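Local structure of NDP-rhamnosyltransferase (3TSA) at residues M228-N231 against A232-P235; E276-L280 against N281-R285. The protein is an NDP-rhamnosyltransferase of the GT-B glycosyltransferase fold, built from two domains that each carry a parallel beta sheet. One frame throughout, in Å; residues are numbered along the deposited sequence.

Both contacts are local turns of the chain, and both flank strands of the parallel sheet that includes strand 219-224. Contact 1 is the last turn of helix 227-233, which follows that strand, and lies at the surface; contact 2 is the 276-285 connection between strands 272-274 and 289-292, partly buried, with L280, F283 and L284 resting on C222. Their centres are 21 Å apart and their nearest atoms about 12 Å, so they do not touch. Backbone amides closing on carbonyls three or four residues back occur in both. Contact 1 adds a threonine hydroxyl and few apolar contacts, whereas contact 2 relies on proline, leucine, valine and phenylalanine side chains.

Contact 1: M228-N231 against A232-P235; sequences MVLN and ATGP
The backbone of 228-234 makes the closing turn of helix 227-233: T233 N donates to V229 O (2.9 Å, 151° at the hydrogen), and G234 N to L230 O at 2.9 Å. One residue earlier, A232 N reaches M228 O at 3.1 Å, supplemented by a weak bond to V229 O. Among the side chains T233 carries the contact. With chi1 at 61°, OG1 sits between its own backbone N and carbonyl carbon and is turned back over the turn: it lies 3.2 Å from V229 O and 2.8 Å from G234 O, and its single proton could serve either. The same hydroxyl rests 3.4 Å from L230 CA, while L230 brings CD2 against it from an oblique direction. The T233 methyl CG2 meets V229 CG1 at 3.9 Å, the two side chains crossing at a slant one turn apart. G234, at a positive phi of 77°, then takes the chain out of the helix, and the Y315 and Q314 loop touches V229 and T233 respectively. Chemically, V229 O is the hub of this helix end, gripped by T233 N, and the T233 hydroxyl, placed between V229 O and G234 O, could pair with either.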
loop_
_atom_site.group_PDB
_atom_site.type_symbol
_atom_site.label_atom_id
_atom_site.label_comp_id
_atom_site.label_asym_id
_atom_site.label_seq_id
_atom_site.Cartn_x
_atom_site.Cartn_y
_atom_site.Cartn_z
ATOM N N MET A 228 -5.274 10.779 -17.276
ATOM C CA MET A 228 -6.528 11.591 -17.406
ATOM C C MET A 228 -6.272 12.794 -18.297
ATOM O O MET A 228 -7.116 13.097 -19.113
ATOM C CB MET A 228 -7.138 12.082 -16.075
ATOM C CG MET A 228 -7.755 11.078 -15.128
ATOM S SD MET A 228 -9.188 10.102 -15.625
ATOM C CE MET A 228 -10.393 11.420 -16.010
ATOM N N VAL A 229 -5.155 13.465 -18.077
ATOM C CA VAL A 229 -4.792 14.635 -18.873
ATOM C C VAL A 229 -4.690 14.278 -20.362
ATOM O O VAL A 229 -5.362 14.895 -21.126
ATOM C CB VAL A 229 -3.518 15.329 -18.369
ATOM C CG1 VAL A 229 -3.166 16.531 -19.301
ATOM C CG2 VAL A 229 -3.753 15.871 -16.933
ATOM N N LEU A 230 -3.933 13.249 -20.732
ATOM C CA LEU A 230 -3.755 12.877 -22.157
ATOM C C LEU A 230 -4.995 12.311 -22.807
ATOM O O LEU A 230 -5.197 12.489 -24.016
ATOM C CB LEU A 230 -2.534 11.941 -22.373
ATOM C CG LEU A 230 -1.189 12.524 -21.926
ATOM C CD1 LEU A 230 -0.135 11.406 -22.007
ATOM C CD2 LEU A 230 -0.879 13.732 -22.872
ATOM N N ASN A 231 -5.810 11.587 -22.017
ATOM C CA ASN A 231 -7.157 11.210 -22.476
ATOM C C ASN A 231 -7.946 12.437 -22.886
ATOM O O ASN A 231 -8.718 12.417 -23.840
ATOM C CB ASN A 231 -7.917 10.388 -21.416
ATOM C CG ASN A 231 -7.428 8.939 -21.377
ATOM O OD1 ASN A 231 -6.609 8.559 -22.204
ATOM N ND2 ASN A 231 -7.920 8.135 -20.405
ATOM N N ALA A 232 -7.771 13.510 -22.134
ATOM C CA ALA A 232 -8.549 14.717 -22.394
ATOM C C ALA A 232 -7.966 15.533 -23.571
ATOM O O ALA A 232 -8.703 16.030 -24.417
ATOM C CB ALA A 232 -8.660 15.579 -21.100
ATOM N N THR A 233 -6.643 15.701 -23.575
ATOM C CA THR A 233 -5.938 16.610 -24.470
ATOM C C THR A 233 -5.612 16.005 -25.863
ATOM O O THR A 233 -5.440 16.754 -26.823
ATOM C CB THR A 233 -4.594 17.079 -23.862
ATOM O OG1 THR A 233 -3.726 15.953 -23.631
ATOM C CG2 THR A 233 -4.793 17.915 -22.551
ATOM N N GLY A 234 -5.466 14.697 -25.936
ATOM C CA GLY A 234 -4.827 14.119 -27.112
ATOM C C GLY A 234 -3.315 14.299 -27.028
ATOM O O GLY A 234 -2.797 14.752 -25.986
ATOM N N PRO A 235 -2.590 13.981 -28.123
ATOM C CA PRO A 235 -1.129 13.947 -28.051
ATOM C C PRO A 235 -0.480 15.328 -27.927
ATOM O O PRO A 235 0.725 15.418 -27.586
ATOM C CB PRO A 235 -0.698 13.297 -29.356
ATOM C CG PRO A 235 -1.991 12.939 -30.086
ATOM C CD PRO A 235 -3.171 13.347 -29.330
#

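Contact 2: E276-L280 against N281-R285; sequences ESVPL and NLFLR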
loop_
_atom_site.group_PDB
_atom_site.type_symbol
_atom_site.label_atom_id
_atom_site.label_comp_id
_atom_site.label_asym_id
_atom_site.label_seq_id
_atom_site.Cartn_x
_atom_site.Cartn_y
_atom_site.Cartn_z
ATOM N N GLU A 276 9.614 2.903 -18.299
ATOM C CA GLU A 276 8.728 1.741 -18.315
ATOM C C GLU A 276 7.820 1.663 -17.085
ATOM O O GLU A 276 8.068 0.841 -16.212
ATOM C CB GLU A 276 9.578 0.459 -18.424
ATOM C CG GLU A 276 9.959 0.080 -19.842
ATOM C CD GLU A 276 8.750 -0.363 -20.653
ATOM O OE1 GLU A 276 8.433 0.342 -21.647
ATOM O OE2 GLU A 276 8.074 -1.346 -20.263
ATOM N N SER A 277 6.830 2.534 -16.992
ATOM C CA SER A 277 5.877 2.580 -15.820
ATOM C C SER A 277 6.663 2.738 -14.502
ATOM O O SER A 277 6.552 1.936 -13.580
ATOM C CB SER A 277 4.980 1.345 -15.756
ATOM O OG SER A 277 3.990 1.421 -16.745
ATOM N N VAL A 278 7.508 3.748 -14.432
ATOM C CA VAL A 278 8.433 3.854 -13.309
ATOM C C VAL A 278 7.979 5.057 -12.481
ATOM O O VAL A 278 7.983 6.170 -12.991
ATOM C CB VAL A 278 9.910 4.174 -13.748
ATOM C CG1 VAL A 278 10.806 4.370 -12.449
ATOM C CG2 VAL A 278 10.498 3.070 -14.631
ATOM N N PRO A 279 7.620 4.842 -11.203
ATOM C CA PRO A 279 7.207 5.917 -10.281
ATOM C C PRO A 279 8.222 7.059 -10.294
ATOM O O PRO A 279 9.435 6.837 -10.080
ATOM C CB PRO A 279 7.275 5.197 -8.909
ATOM C CG PRO A 279 6.738 3.833 -9.249
ATOM C CD PRO A 279 7.466 3.512 -10.580
ATOM N N LEU A 280 7.709 8.275 -10.526
ATOM C CA LEU A 280 8.547 9.438 -10.639
ATOM C C LEU A 280 9.598 9.576 -9.547
ATOM O O LEU A 280 10.743 9.921 -9.784
ATOM C CB LEU A 280 7.580 10.616 -10.576
ATOM C CG LEU A 280 7.872 11.694 -11.536
ATOM C CD1 LEU A 280 7.824 11.039 -12.893
ATOM C CD2 LEU A 280 6.795 12.783 -11.276
ATOM N N ASN A 281 9.202 9.338 -8.313
ATOM C CA ASN A 281 10.069 9.615 -7.222
ATOM C C ASN A 281 11.300 8.727 -7.200
ATOM O O ASN A 281 12.293 9.053 -6.570
ATOM C CB ASN A 281 9.231 9.490 -5.916
ATOM C CG ASN A 281 8.965 8.082 -5.542
ATOM O OD1 ASN A 281 7.889 7.532 -5.812
ATOM N ND2 ASN A 281 9.946 7.463 -4.908
ATOM N N LEU A 282 11.264 7.602 -7.910
ATOM C CA LEU A 282 12.423 6.709 -7.952
ATOM C C LEU A 282 13.620 7.314 -8.704
ATOM O O LEU A 282 14.776 6.952 -8.424
ATOM C CB LEU A 282 12.006 5.366 -8.570
ATOM C CG LEU A 282 10.955 4.603 -7.749
ATOM C CD1 LEU A 282 10.520 3.294 -8.423
ATOM C CD2 LEU A 282 11.566 4.348 -6.325
ATOM N N PHE A 283 13.387 8.265 -9.605
ATOM C CA PHE A 283 14.491 8.810 -10.414
ATOM C C PHE A 283 14.487 10.325 -10.541
ATOM O O PHE A 283 15.416 10.934 -11.094
ATOM C CB PHE A 283 14.459 8.215 -11.816
ATOM C CG PHE A 283 13.237 8.619 -12.619
ATOM C CD1 PHE A 283 13.217 9.795 -13.342
ATOM C CD2 PHE A 283 12.144 7.776 -12.683
ATOM C CE1 PHE A 283 12.094 10.129 -14.128
ATOM C CE2 PHE A 283 11.030 8.100 -13.412
ATOM C CZ PHE A 283 10.994 9.314 -14.132
ATOM N N LEU A 284 13.438 10.968 -10.054
ATOM C CA LEU A 284 13.339 12.378 -10.294
ATOM C C LEU A 284 14.488 13.224 -9.704
ATOM O O LEU A 284 14.833 14.291 -10.251
ATOM C CB LEU A 284 11.951 12.882 -9.880
ATOM C CG LEU A 284 11.450 14.093 -10.633
ATOM C CD1 LEU A 284 11.404 14.045 -12.211
ATOM C CD2 LEU A 284 10.075 14.483 -10.090
ATOM N N ARG A 285 15.109 12.793 -8.605
ATOM C CA ARG A 285 16.233 13.557 -8.076
ATOM C C ARG A 285 17.402 13.729 -9.073
ATOM O O ARG A 285 18.252 14.633 -8.921
ATOM C CB ARG A 285 16.722 12.868 -6.804
ATOM C CG ARG A 285 15.750 13.034 -5.695
ATOM C CD ARG A 285 16.273 12.123 -4.521
ATOM N NE ARG A 285 15.349 12.047 -3.360
ATOM C CZ ARG A 285 14.228 11.305 -3.290
ATOM N NH1 ARG A 285 13.807 10.568 -4.314
ATOM N NH2 ARG A 285 13.456 11.326 -2.172
#
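V278 and P279 meet L282 and F283 across a tight turn in the connection between strands 272-274 and 289-292 of the parallel sheet in this GT-B protein's C-terminal half. The second segment starts at N281, whose backbone N is bonded to N203 OD1, tying the turn to a neighbouring loop. L282 comes next: its N donates to P279 O at 2.9 Å, and its side chain runs alongside the proline ring, pointing the same way, so that CD1 packs on P279 CD at 3.7 Å. At this flank both P279 and L282 also touch T50 of the second subunit. F283 N then donates to L280 O. A chi1 of 66° sets the F283 ring between its backbone N and carbonyl carbon, where it folds back over the turn: L280 O lies over one face, offset toward the rim, while V278 O approaches the edge in plane, 3.6 Å from CE2. V278 CG1 crosses obliquely to reach CD2 at 3.7 Å, and L280 CD1 reaches CZ. L284 N supplies the second bond to L280 O, at 2.9 Å; it comes nearly in line with the carbonyl whereas F283 N sits above the carbonyl plane, so one buried leucine's carbonyl is held by two successive amides. The L284 side chain lies beside that of L280, pointing the same way, with CD2 3.8 Å from L280 CG. R285 turns its guanidinium back toward N281 O, NH1 3.1 Å away, and its NH2 forms a salt bridge with E31 OE1 of the second subunit.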